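Local structure of probable arylamine n-acetyl transferase (Mycobacterium abscessus, 4GUZ) at residues A[13-18]-A[90-95]; A[38-43]-A[151-156]; A[174-179]-A[183-188]; A[206-209]-A[215-218]; A[259-262]-A[266-269]. The protein probably transfers an acetyl group from acetyl-coenzyme A to the amino group of arylamines. One frame throughout, in Å; residues are numbered along the deposited sequence.

In the fold
Contacts 1 and 2 open the chain and cross: contact 1 closes a mainly helical loop between helix 15-21 and the end of helix 79-92, while contact 2 starts inside that loop, on helix 32-45, and ends at the turn between strands 147-152 and 155-162. Y18 OH and H42 ND1 lie 2.8 Å apart where the two meet. Contact 3 follows as the hairpin of strands 170-176 and 185-196, next to strand 155-162 in the same sheet. Contacts 4 and 5 are short closures in series, folding the loops after helices 198-210 and 254-263 back on their helices. Contacts 1 and 3 lie on opposite sides of the chain's centre, about 34 Å apart between centres.

Contact 1 of 5, residues A[13-18]-A[90-95]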
# COMPACT_ATOMS: atom_id res chain seq x y z
N LEU A 13 -7.69 -1.28 17.84
CA LEU A 13 -7.33 -0.05 17.16
C LEU A 13 -7.72 1.17 18.00
O LEU A 13 -8.80 1.21 18.59
CB LEU A 13 -8.03 0.02 15.78
CG LEU A 13 -7.87 1.33 14.98
CD1 LEU A 13 -6.57 1.32 14.18
CD2 LEU A 13 -9.05 1.56 14.09
N GLN A 14 -6.84 2.19 17.99
CA GLN A 14 -7.10 3.49 18.60
C GLN A 14 -7.82 4.29 17.51
O GLN A 14 -7.18 5.01 16.75
CB GLN A 14 -5.78 4.15 19.08
CG GLN A 14 -5.12 3.47 20.29
CD GLN A 14 -6.02 3.39 21.50
OE1 GLN A 14 -6.59 4.39 21.96
NE2 GLN A 14 -6.16 2.19 22.04
N LEU A 15 -9.15 4.09 17.40
CA LEU A 15 -10.01 4.66 16.36
C LEU A 15 -9.89 6.18 16.21
O LEU A 15 -9.67 6.62 15.08
CB LEU A 15 -11.48 4.26 16.56
CG LEU A 15 -12.48 4.70 15.47
CD1 LEU A 15 -12.24 3.95 14.16
CD2 LEU A 15 -13.91 4.48 15.93
N ASP A 16 -10.03 6.98 17.31
CA ASP A 16 -9.98 8.45 17.24
C ASP A 16 -8.61 8.94 16.82
O ASP A 16 -8.51 9.90 16.06
CB ASP A 16 -10.35 9.10 18.59
CG ASP A 16 -11.79 8.90 19.04
OD1 ASP A 16 -12.68 8.81 18.16
OD2 ASP A 16 -12.02 8.87 20.27
N GLU A 17 -7.55 8.28 17.32
CA GLU A 17 -6.16 8.61 17.02
C GLU A 17 -5.86 8.39 15.53
O GLU A 17 -5.20 9.23 14.90
CB GLU A 17 -5.24 7.75 17.88
CG GLU A 17 -3.82 8.29 17.95
CD GLU A 17 -2.82 7.37 18.60
OE1 GLU A 17 -3.21 6.42 19.33
OE2 GLU A 17 -1.61 7.62 18.40
N TYR A 18 -6.34 7.27 14.98
CA TYR A 18 -6.13 6.95 13.57
C TYR A 18 -6.83 7.99 12.70
O TYR A 18 -6.22 8.48 11.75
CB TYR A 18 -6.63 5.52 13.24
CG TYR A 18 -6.69 5.25 11.74
CD1 TYR A 18 -5.59 4.73 11.07
CD2 TYR A 18 -7.81 5.60 10.99
CE1 TYR A 18 -5.61 4.55 9.69
CE2 TYR A 18 -7.83 5.45 9.61
CZ TYR A 18 -6.74 4.89 8.97
OH TYR A 18 -6.75 4.72 7.61
N LEU A 90 -12.06 -0.47 8.94
CA LEU A 90 -13.29 -0.88 8.25
C LEU A 90 -14.19 -1.69 9.19
O LEU A 90 -15.41 -1.48 9.22
CB LEU A 90 -12.98 -1.67 6.97
CG LEU A 90 -12.31 -0.90 5.81
CD1 LEU A 90 -12.03 -1.81 4.62
CD2 LEU A 90 -13.11 0.34 5.40
N GLN A 91 -13.57 -2.57 10.00
CA GLN A 91 -14.24 -3.42 10.98
C GLN A 91 -14.90 -2.58 12.08
O GLN A 91 -16.06 -2.85 12.43
CB GLN A 91 -13.21 -4.40 11.60
CG GLN A 91 -13.75 -5.35 12.68
CD GLN A 91 -14.77 -6.33 12.17
OE1 GLN A 91 -15.94 -6.29 12.57
NE2 GLN A 91 -14.37 -7.21 11.26
N ARG A 92 -14.18 -1.58 12.63
CA ARG A 92 -14.71 -0.72 13.70
C ARG A 92 -15.85 0.15 13.25
O ARG A 92 -16.73 0.46 14.05
CB ARG A 92 -13.61 0.18 14.27
CG ARG A 92 -12.87 -0.44 15.41
CD ARG A 92 -13.70 -0.61 16.69
NE ARG A 92 -13.73 0.62 17.49
CZ ARG A 92 -12.72 1.06 18.23
NH1 ARG A 92 -11.56 0.40 18.25
NH2 ARG A 92 -12.84 2.18 18.93
N LEU A 93 -15.83 0.59 11.98
CA LEU A 93 -16.85 1.49 11.47
C LEU A 93 -18.08 0.73 10.91
O LEU A 93 -19.05 1.36 10.48
CB LEU A 93 -16.26 2.46 10.44
CG LEU A 93 -15.20 3.46 10.94
CD1 LEU A 93 -15.03 4.58 9.95
CD2 LEU A 93 -15.57 4.06 12.32
N GLY A 94 -18.04 -0.59 10.98
CA GLY A 94 -19.15 -1.45 10.58
C GLY A 94 -19.37 -1.67 9.09
O GLY A 94 -20.51 -1.84 8.67
N PHE A 95 -18.28 -1.64 8.28
CA PHE A 95 -18.39 -1.93 6.85
C PHE A 95 -18.42 -3.43 6.61
O PHE A 95 -17.85 -4.18 7.41
CB PHE A 95 -17.21 -1.31 6.06
CG PHE A 95 -17.21 0.19 5.88
CD1 PHE A 95 -17.79 0.77 4.76
CD2 PHE A 95 -16.59 1.02 6.82
CE1 PHE A 95 -17.73 2.16 4.56
CE2 PHE A 95 -16.56 2.40 6.63
CZ PHE A 95 -17.13 2.97 5.51
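L13 O accepts a hydrogen bond from R92 NH1 at 2.9 Å, the one polar link between segments 13-18 and 90-95. It is bent, with an N-H...O angle of 139°, and L13 O stands somewhat out of the guanidinium plane. The next residue but one, L15, comes over a face of the same guanidinium: its CB lies 3.4 Å from R92 NH2, toward the rim of the group and not over its middle. Further along the L15 side chain, CD1 packs against L93 CD2 at 3.8 Å, and CD2 reaches both R92 NH2 and L93 CD2, so that the L15 branches touch both R92 and L93. The arginine gets there by folding its chain at chi2 (-69°) and chi3 (-83°), which swings the guanidinium back from the helix end to the loop carbonyl. NH1 is held a second time by G10 O, and these two carbonyls limit how the group can turn. Behind this layer, L13 rests on V89 of helix 79-92, and L93 on L38 of helix 32-45. Q14 occupies the N-cap position of helix 15-21, and helix 79-92 ends in a Schellman motif with G94 at positive phi. The contact thus joins the start of one helix to the C-terminal end of another within the helical N-terminal part of the arylamine N-acetyltransferase fold.

Contact 2 of 5, residues A[38-43]-A[151-156]; sequences LQRGHV and ADESWT
The guanidinium of R40 meets the carboxylate of E153 at its edge, with NH1 reaching OE2 and the E153 carboxyl carbon CD lying near the guanidinium plane. The two flat groups are turned 72° against each other, so they do not form the coplanar, two-pronged pair. Instead a single salt-bridge bond joins them, R40 NH1 to E153 OE2 at 2.8 Å, with an N-H...O angle of 154°. OE2 is approached on its anti side and from somewhat outside the carboxylate plane; R40 NH2 stays 3.5 Å from the same OE2. The arginine chain is extended from CG to NE and spans the gap from helix 32-45, whereas the glutamate is bent at chi2 (-64°). E153 sits at the second position of a type II' beta turn, D152 to W155, that links strands 147-152 and 155-162 as a tight hairpin closed by paired backbone bonds between D152 and W155. The bridge therefore ties the tip of an edge hairpin of the large antiparallel sheet to a helix of the N-terminal part. Both side chains also touch P227, and S154 OG in the same turn is hydrogen-bonded to D228 OD1, which brings the loop between strands 221-226 and 229-234 up to the turn.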
# COMPACT_ATOMS: atom_id res chain seq x y z
N LEU A 38 -11.93 8.02 3.97
CA LEU A 38 -11.02 7.12 4.69
C LEU A 38 -9.83 6.76 3.82
O LEU A 38 -8.69 6.90 4.24
CB LEU A 38 -11.72 5.84 5.15
CG LEU A 38 -12.67 5.92 6.34
CD1 LEU A 38 -13.37 4.60 6.53
CD2 LEU A 38 -11.94 6.26 7.62
N GLN A 39 -10.10 6.31 2.59
CA GLN A 39 -9.03 5.94 1.68
C GLN A 39 -8.14 7.15 1.32
O GLN A 39 -6.92 7.03 1.37
CB GLN A 39 -9.58 5.27 0.42
CG GLN A 39 -8.45 4.86 -0.52
CD GLN A 39 -8.76 3.71 -1.44
OE1 GLN A 39 -9.72 2.97 -1.27
NE2 GLN A 39 -7.82 3.43 -2.33
N ARG A 40 -8.74 8.30 0.95
CA ARG A 40 -7.94 9.47 0.58
C ARG A 40 -7.00 9.88 1.72
O ARG A 40 -5.82 10.08 1.47
CB ARG A 40 -8.84 10.65 0.15
CG ARG A 40 -8.05 11.73 -0.58
CD ARG A 40 -8.93 12.87 -1.04
NE ARG A 40 -8.16 14.05 -1.46
CZ ARG A 40 -7.95 14.42 -2.72
NH1 ARG A 40 -8.42 13.68 -3.72
NH2 ARG A 40 -7.28 15.53 -2.99
N GLY A 41 -7.52 9.97 2.94
CA GLY A 41 -6.74 10.35 4.11
C GLY A 41 -5.65 9.34 4.43
O GLY A 41 -4.53 9.73 4.78
N HIS A 42 -5.96 8.04 4.34
CA HIS A 42 -5.01 6.96 4.64
C HIS A 42 -3.84 7.01 3.66
O HIS A 42 -2.67 7.07 4.08
CB HIS A 42 -5.69 5.56 4.63
CG HIS A 42 -4.75 4.41 4.84
ND1 HIS A 42 -4.74 3.70 6.02
CD2 HIS A 42 -3.77 3.94 4.03
CE1 HIS A 42 -3.75 2.82 5.90
NE2 HIS A 42 -3.14 2.93 4.72
N VAL A 43 -4.16 7.03 2.36
CA VAL A 43 -3.16 7.01 1.29
C VAL A 43 -2.25 8.26 1.39
O VAL A 43 -1.04 8.12 1.32
CB VAL A 43 -3.81 6.85 -0.11
CG1 VAL A 43 -2.79 7.00 -1.22
CG2 VAL A 43 -4.52 5.51 -0.22
N ALA A 151 -10.24 8.25 -13.63
CA ALA A 151 -9.41 9.38 -13.26
C ALA A 151 -9.28 9.42 -11.73
O ALA A 151 -10.26 9.23 -11.01
CB ALA A 151 -10.01 10.69 -13.79
N ASP A 152 -8.07 9.61 -11.25
CA ASP A 152 -7.82 9.68 -9.82
C ASP A 152 -6.89 10.83 -9.65
O ASP A 152 -5.67 10.68 -9.70
CB ASP A 152 -7.25 8.34 -9.32
CG ASP A 152 -7.02 8.27 -7.83
OD1 ASP A 152 -7.97 8.53 -7.06
OD2 ASP A 152 -5.90 7.91 -7.43
N GLU A 153 -7.47 12.04 -9.60
CA GLU A 153 -6.74 13.30 -9.55
C GLU A 153 -5.90 13.41 -10.86
O GLU A 153 -6.50 13.27 -11.93
CB GLU A 153 -5.92 13.42 -8.25
CG GLU A 153 -6.81 13.62 -7.02
CD GLU A 153 -7.62 14.91 -7.00
OE1 GLU A 153 -7.34 15.83 -7.79
OE2 GLU A 153 -8.59 14.95 -6.22
N SER A 154 -4.56 13.56 -10.80
CA SER A 154 -3.75 13.63 -12.02
C SER A 154 -3.35 12.26 -12.56
O SER A 154 -2.75 12.17 -13.64
CB SER A 154 -2.50 14.49 -11.81
OG SER A 154 -2.85 15.82 -11.48
N TRP A 155 -3.68 11.20 -11.81
CA TRP A 155 -3.37 9.82 -12.15
C TRP A 155 -4.53 9.23 -12.89
O TRP A 155 -5.66 9.70 -12.74
CB TRP A 155 -3.07 8.99 -10.88
CG TRP A 155 -2.04 9.63 -10.01
CD1 TRP A 155 -2.26 10.46 -8.95
CD2 TRP A 155 -0.62 9.63 -10.23
NE1 TRP A 155 -1.07 10.96 -8.48
CE2 TRP A 155 -0.04 10.45 -9.24
CE3 TRP A 155 0.23 8.94 -11.12
CZ2 TRP A 155 1.35 10.60 -9.11
CZ3 TRP A 155 1.60 9.12 -11.02
CH2 TRP A 155 2.15 9.94 -10.03
N THR A 156 -4.25 8.21 -13.71
CA THR A 156 -5.29 7.51 -14.48
C THR A 156 -5.05 6.02 -14.37
O THR A 156 -3.91 5.55 -14.51
CB THR A 156 -5.33 7.98 -15.95
OG1 THR A 156 -5.20 9.40 -15.99
CG2 THR A 156 -6.62 7.59 -16.65

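Contact 3 of 5, residues A[174-179]-A[183-188]; sequences SEAAGD and PGWLSR
E175 OE1 is gripped by the guanidinium of R188, with NE at 2.7 Å and almost straight (170°), and NH2 adding a weak, longer bond to the same oxygen. OE1 uses its anti lone pair for NE and lies in the guanidinium plane, although the carboxylate plane is turned 67° from that of the guanidinium. The E175 chain starts between its backbone N and carbonyl carbon (chi1 59°) and then runs out extended, which takes it alongside L186, whose CD2 lies 3.9 Å from E175 OE2. R188, straight from CG to NE, crosses it nearly at a right angle. The guanidinium has a further, weak bond from NH1 to T136 O.

The two segments form the end of an antiparallel beta hairpin of strands 170-176 and 185-196. E175 and L186 are the hydrogen-bonded pair, with L186 N to E175 O and E175 N to L186 O both 2.8 Å, and A177 N to G184 O adds a bond where the strands run out. S174 with S187 and A176 with W185 flank it as non-hydrogen-bonded pairs. Away from the E175-L186 face, the CE3-CZ3 side of the W185 indole comes up to strand 170-176: CZ3 meets A176 CB at 3.9 Å, and W185 CB packs against S174 CB at 3.8 Å. The indole also touches T156 and R158 of the next strand, 155-162, while S187 OG accepts a hydrogen bond from G107 N.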
# COMPACT_ATOMS: atom_id res chain seq x y z
N SER A 174 -4.31 -1.36 -14.16
CA SER A 174 -3.17 -0.79 -14.90
C SER A 174 -3.02 0.70 -14.62
O SER A 174 -4.00 1.37 -14.27
CB SER A 174 -3.33 -0.98 -16.42
OG SER A 174 -3.44 -2.35 -16.80
N GLU A 175 -1.81 1.22 -14.80
CA GLU A 175 -1.60 2.67 -14.63
C GLU A 175 -1.33 3.23 -15.99
O GLU A 175 -0.81 2.51 -16.85
CB GLU A 175 -0.48 3.00 -13.62
CG GLU A 175 0.89 2.42 -13.99
CD GLU A 175 2.03 2.74 -13.05
OE1 GLU A 175 1.95 2.33 -11.87
OE2 GLU A 175 3.02 3.36 -13.50
N ALA A 176 -1.71 4.50 -16.24
CA ALA A 176 -1.42 5.12 -17.53
C ALA A 176 0.09 5.10 -17.79
O ALA A 176 0.90 5.35 -16.89
CB ALA A 176 -1.97 6.53 -17.58
N ALA A 177 0.47 4.69 -19.01
CA ALA A 177 1.85 4.54 -19.48
C ALA A 177 2.64 5.85 -19.36
O ALA A 177 2.07 6.93 -19.54
CB ALA A 177 1.85 4.07 -20.93
N GLY A 178 3.93 5.73 -19.07
CA GLY A 178 4.84 6.86 -18.94
C GLY A 178 4.40 7.86 -17.90
O GLY A 178 4.48 9.07 -18.14
N ASP A 179 3.92 7.36 -16.74
CA ASP A 179 3.44 8.17 -15.62
C ASP A 179 2.32 9.14 -16.07
O ASP A 179 2.22 10.24 -15.56
CB ASP A 179 4.60 8.96 -14.96
CG ASP A 179 5.73 8.07 -14.48
OD1 ASP A 179 5.44 7.05 -13.81
OD2 ASP A 179 6.90 8.42 -14.72
N PRO A 183 -0.10 7.50 -24.34
CA PRO A 183 -1.28 6.63 -24.45
C PRO A 183 -0.84 5.22 -24.08
O PRO A 183 0.36 4.91 -24.11
CB PRO A 183 -1.70 6.73 -25.93
CG PRO A 183 -0.73 7.69 -26.57
CD PRO A 183 0.45 7.83 -25.68
N GLY A 184 -1.79 4.38 -23.75
CA GLY A 184 -1.48 3.01 -23.39
C GLY A 184 -1.45 2.80 -21.89
O GLY A 184 -1.60 3.74 -21.10
N TRP A 185 -1.28 1.55 -21.51
CA TRP A 185 -1.36 1.17 -20.10
C TRP A 185 -0.21 0.31 -19.69
O TRP A 185 0.30 -0.45 -20.51
CB TRP A 185 -2.67 0.38 -19.88
CG TRP A 185 -3.88 1.19 -20.26
CD1 TRP A 185 -4.55 1.16 -21.45
CD2 TRP A 185 -4.42 2.27 -19.51
NE1 TRP A 185 -5.54 2.12 -21.45
CE2 TRP A 185 -5.48 2.82 -20.27
CE3 TRP A 185 -4.13 2.83 -18.25
CZ2 TRP A 185 -6.25 3.89 -19.81
CZ3 TRP A 185 -4.90 3.89 -17.79
CH2 TRP A 185 -5.95 4.41 -18.57
N LEU A 186 0.16 0.39 -18.40
CA LEU A 186 1.16 -0.49 -17.78
C LEU A 186 0.45 -1.32 -16.71
O LEU A 186 -0.02 -0.73 -15.73
CB LEU A 186 2.33 0.31 -17.17
CG LEU A 186 3.40 -0.55 -16.43
CD1 LEU A 186 4.21 -1.43 -17.42
CD2 LEU A 186 4.34 0.33 -15.59
N SER A 187 0.39 -2.66 -16.86
CA SER A 187 -0.24 -3.48 -15.80
C SER A 187 0.48 -3.28 -14.47
O SER A 187 1.71 -3.30 -14.44
CB SER A 187 -0.25 -4.96 -16.17
OG SER A 187 1.05 -5.52 -16.17
N ARG A 188 -0.29 -3.06 -13.39
CA ARG A 188 0.28 -2.95 -12.04
C ARG A 188 0.21 -4.31 -11.38
O ARG A 188 1.22 -4.93 -11.10
CB ARG A 188 -0.46 -1.93 -11.18
CG ARG A 188 0.15 -0.57 -11.16
CD ARG A 188 -0.50 0.24 -10.08
NE ARG A 188 0.02 1.60 -10.13
CZ ARG A 188 -0.33 2.57 -9.30
NH1 ARG A 188 -1.23 2.34 -8.35
NH2 ARG A 188 0.19 3.78 -9.43

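Contact 4 of 5, residues A[206-209]-A[215-218]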
# COMPACT_ATOMS: atom_id res chain seq x y z
N TYR A 206 5.90 -13.06 5.53
CA TYR A 206 7.12 -13.81 5.86
C TYR A 206 8.02 -13.96 4.61
O TYR A 206 9.22 -13.72 4.70
CB TYR A 206 6.79 -15.20 6.47
CG TYR A 206 8.04 -16.01 6.77
CD1 TYR A 206 8.80 -15.75 7.90
CD2 TYR A 206 8.46 -17.01 5.90
CE1 TYR A 206 9.97 -16.47 8.16
CE2 TYR A 206 9.64 -17.72 6.14
CZ TYR A 206 10.39 -17.45 7.27
OH TYR A 206 11.53 -18.16 7.54
N PHE A 207 7.42 -14.31 3.45
CA PHE A 207 8.12 -14.44 2.17
C PHE A 207 8.60 -13.06 1.69
O PHE A 207 9.76 -12.90 1.33
CB PHE A 207 7.20 -15.10 1.10
CG PHE A 207 7.68 -15.04 -0.33
CD1 PHE A 207 7.20 -14.07 -1.21
CD2 PHE A 207 8.57 -15.99 -0.83
CE1 PHE A 207 7.65 -14.02 -2.53
CE2 PHE A 207 9.01 -15.94 -2.15
CZ PHE A 207 8.55 -14.96 -3.00
N VAL A 208 7.69 -12.06 1.69
CA VAL A 208 8.00 -10.70 1.23
C VAL A 208 9.15 -10.05 2.06
O VAL A 208 10.03 -9.41 1.48
CB VAL A 208 6.73 -9.80 1.16
CG1 VAL A 208 7.09 -8.34 0.84
CG2 VAL A 208 5.76 -10.33 0.11
N ALA A 209 9.16 -10.25 3.39
CA ALA A 209 10.16 -9.61 4.26
C ALA A 209 11.54 -10.31 4.28
O ALA A 209 12.53 -9.62 4.54
CB ALA A 209 9.64 -9.47 5.68
N PRO A 215 11.88 -8.73 -3.91
CA PRO A 215 12.73 -7.53 -4.04
C PRO A 215 12.71 -6.60 -2.82
O PRO A 215 13.70 -5.91 -2.58
CB PRO A 215 12.16 -6.82 -5.28
CG PRO A 215 10.75 -7.30 -5.38
CD PRO A 215 10.76 -8.72 -4.88
N PHE A 216 11.60 -6.62 -2.04
CA PHE A 216 11.46 -5.77 -0.85
C PHE A 216 12.24 -6.28 0.38
O PHE A 216 12.30 -5.58 1.39
CB PHE A 216 9.96 -5.58 -0.49
CG PHE A 216 9.09 -4.87 -1.52
CD1 PHE A 216 9.62 -3.87 -2.33
CD2 PHE A 216 7.74 -5.15 -1.63
CE1 PHE A 216 8.82 -3.20 -3.26
CE2 PHE A 216 6.93 -4.47 -2.55
CZ PHE A 216 7.48 -3.50 -3.37
N SER A 217 12.87 -7.47 0.30
CA SER A 217 13.60 -8.02 1.44
C SER A 217 14.99 -7.40 1.65
O SER A 217 15.42 -7.28 2.80
CB SER A 217 13.75 -9.53 1.33
OG SER A 217 14.57 -9.92 0.23
N THR A 218 15.70 -7.04 0.56
CA THR A 218 17.08 -6.58 0.70
C THR A 218 17.33 -5.09 0.42
O THR A 218 18.30 -4.56 0.97
CB THR A 218 18.01 -7.43 -0.19
OG1 THR A 218 17.47 -7.54 -1.50
CG2 THR A 218 18.26 -8.82 0.40
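Residues 206-209 are regular helix near the end of helix 198-210, and 215-217 come back beside it with helical backbone angles but without regular helical bonds. The two segments come closest at A209 and S217, whose CA atoms are 4.7 Å apart. Packing, and not direct hydrogen bonding, joins these two segments. V208 O lies 3.6 Å from S217 N without bonding to it, and it takes its hydrogen bond from S214 OG instead. The S217 side chain sits against the helix end: its CB is 3.4 Å from A209 O and 3.7 Å from V208 O. With S217 chi1 at 66°, OG lies between its own backbone N and carbonyl carbon, and it is hydrogen-bonded mainly to S211 O, with S214 O as a second acceptor that can only share its one proton. A209 O is buried by the contact and has no polar partner in the model, an uncompensated carbonyl at the close of the helix. On the other flank V208 and F216 run side by side, pointing the same way. V208 CG1, anti to the backbone N (chi1 173°), touches the ring edge of F216 at CD2, 4.1 Å away. Beyond the pair, V208 also touches Y78 and T115, and the F216 ring meets that of F221. The arrangement is a compact helix-to-strand connection, in which the loop after helix 198-210 folds back on the helix before strand 221-226 of the five-stranded antiparallel sheet.

Contact 5 of 5, residues A[259-262]-A[266-269]; sequences ATLR and GIEL
A helix C-terminus with a glycine at positive phi organises this contact: helix 254-263 ends, the chain turns at G266 (phi 69°), and residues 266-269 run back beside the last turn on the way to helix 271-282. The carbonyls of L261 and R262, near the helix end, receive the returning backbone. I267 N bonds to L261 O at 2.7 Å, and the bond is nearly straight at the hydrogen (168°), although the donor stands well above the carbonyl plane instead of on a lone pair. G266 N makes a weak bond to R262 O, at 3.1 Å and with a strongly bent angle. The same R262 O also accepts a CA-H...O contact from G266 CA at 3.2 Å, so the glycine backbone lies closely against this carbonyl.

Side chains then pack on the two flanks of the closure. L261 CB and I267 CB approach to 4.2 Å. Both side chains reach L51 of helix 51-56 and V222 of strand 221-226, which places this side of the turn in the interior between helices and the five-stranded sheet. L269 extends the same apolar surface to L51, L55 and L277. On the exposed flank R262 and E268 lie across one another through their aliphatic parts, with E268 CG 3.8 Å from R262 CB. Their charged ends form no salt bridge. The arginine chain bends at chi3 (67°), which leaves R262 NE at 4.9 Å from E268 OE2, while the methylene carbon R262 CD touches that oxygen at 3.5 Å.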
# COMPACT_ATOMS: atom_id res chain seq x y z
N ALA A 259 18.85 12.14 4.93
CA ALA A 259 18.30 13.50 4.84
C ALA A 259 16.97 13.51 4.07
O ALA A 259 16.00 14.10 4.54
CB ALA A 259 19.30 14.43 4.16
N THR A 260 16.94 12.85 2.89
CA THR A 260 15.75 12.76 2.03
C THR A 260 14.62 12.03 2.76
O THR A 260 13.48 12.48 2.69
CB THR A 260 16.10 12.09 0.69
OG1 THR A 260 16.98 12.96 -0.03
CG2 THR A 260 14.89 11.82 -0.17
N LEU A 261 14.95 10.94 3.49
CA LEU A 261 13.94 10.20 4.26
C LEU A 261 13.21 11.12 5.24
O LEU A 261 11.98 11.09 5.31
CB LEU A 261 14.57 9.01 5.00
CG LEU A 261 14.88 7.77 4.14
CD1 LEU A 261 15.68 6.76 4.93
CD2 LEU A 261 13.59 7.14 3.60
N ARG A 262 13.95 12.01 5.93
CA ARG A 262 13.36 12.95 6.88
C ARG A 262 12.65 14.12 6.18
O ARG A 262 11.49 14.38 6.47
CB ARG A 262 14.46 13.48 7.83
CG ARG A 262 14.05 14.61 8.77
CD ARG A 262 15.23 15.17 9.55
NE ARG A 262 16.21 15.86 8.70
CZ ARG A 262 17.43 15.40 8.43
NH1 ARG A 262 17.85 14.26 8.96
NH2 ARG A 262 18.25 16.09 7.64
N GLY A 266 9.40 12.26 5.73
CA GLY A 266 9.09 12.35 7.15
C GLY A 266 9.42 11.09 7.92
O GLY A 266 8.77 10.78 8.92
N ILE A 267 10.43 10.33 7.43
CA ILE A 267 10.90 9.08 8.01
C ILE A 267 12.24 9.32 8.71
O ILE A 267 13.18 9.85 8.10
CB ILE A 267 10.97 7.95 6.95
CG1 ILE A 267 9.55 7.56 6.50
CG2 ILE A 267 11.74 6.70 7.46
CD1 ILE A 267 9.41 6.73 5.21
N GLU A 268 12.34 8.91 9.98
CA GLU A 268 13.56 8.99 10.79
C GLU A 268 13.67 7.73 11.60
O GLU A 268 12.70 7.33 12.26
CB GLU A 268 13.55 10.23 11.70
CG GLU A 268 13.45 11.56 10.99
CD GLU A 268 13.19 12.72 11.94
OE1 GLU A 268 12.01 12.95 12.28
OE2 GLU A 268 14.18 13.36 12.36
N LEU A 269 14.83 7.06 11.51
CA LEU A 269 15.08 5.82 12.24
C LEU A 269 15.81 6.12 13.54
O LEU A 269 16.36 7.21 13.71
CB LEU A 269 15.93 4.86 11.39
CG LEU A 269 15.29 4.24 10.15
CD1 LEU A 269 16.34 3.90 9.13
CD2 LEU A 269 14.50 2.98 10.51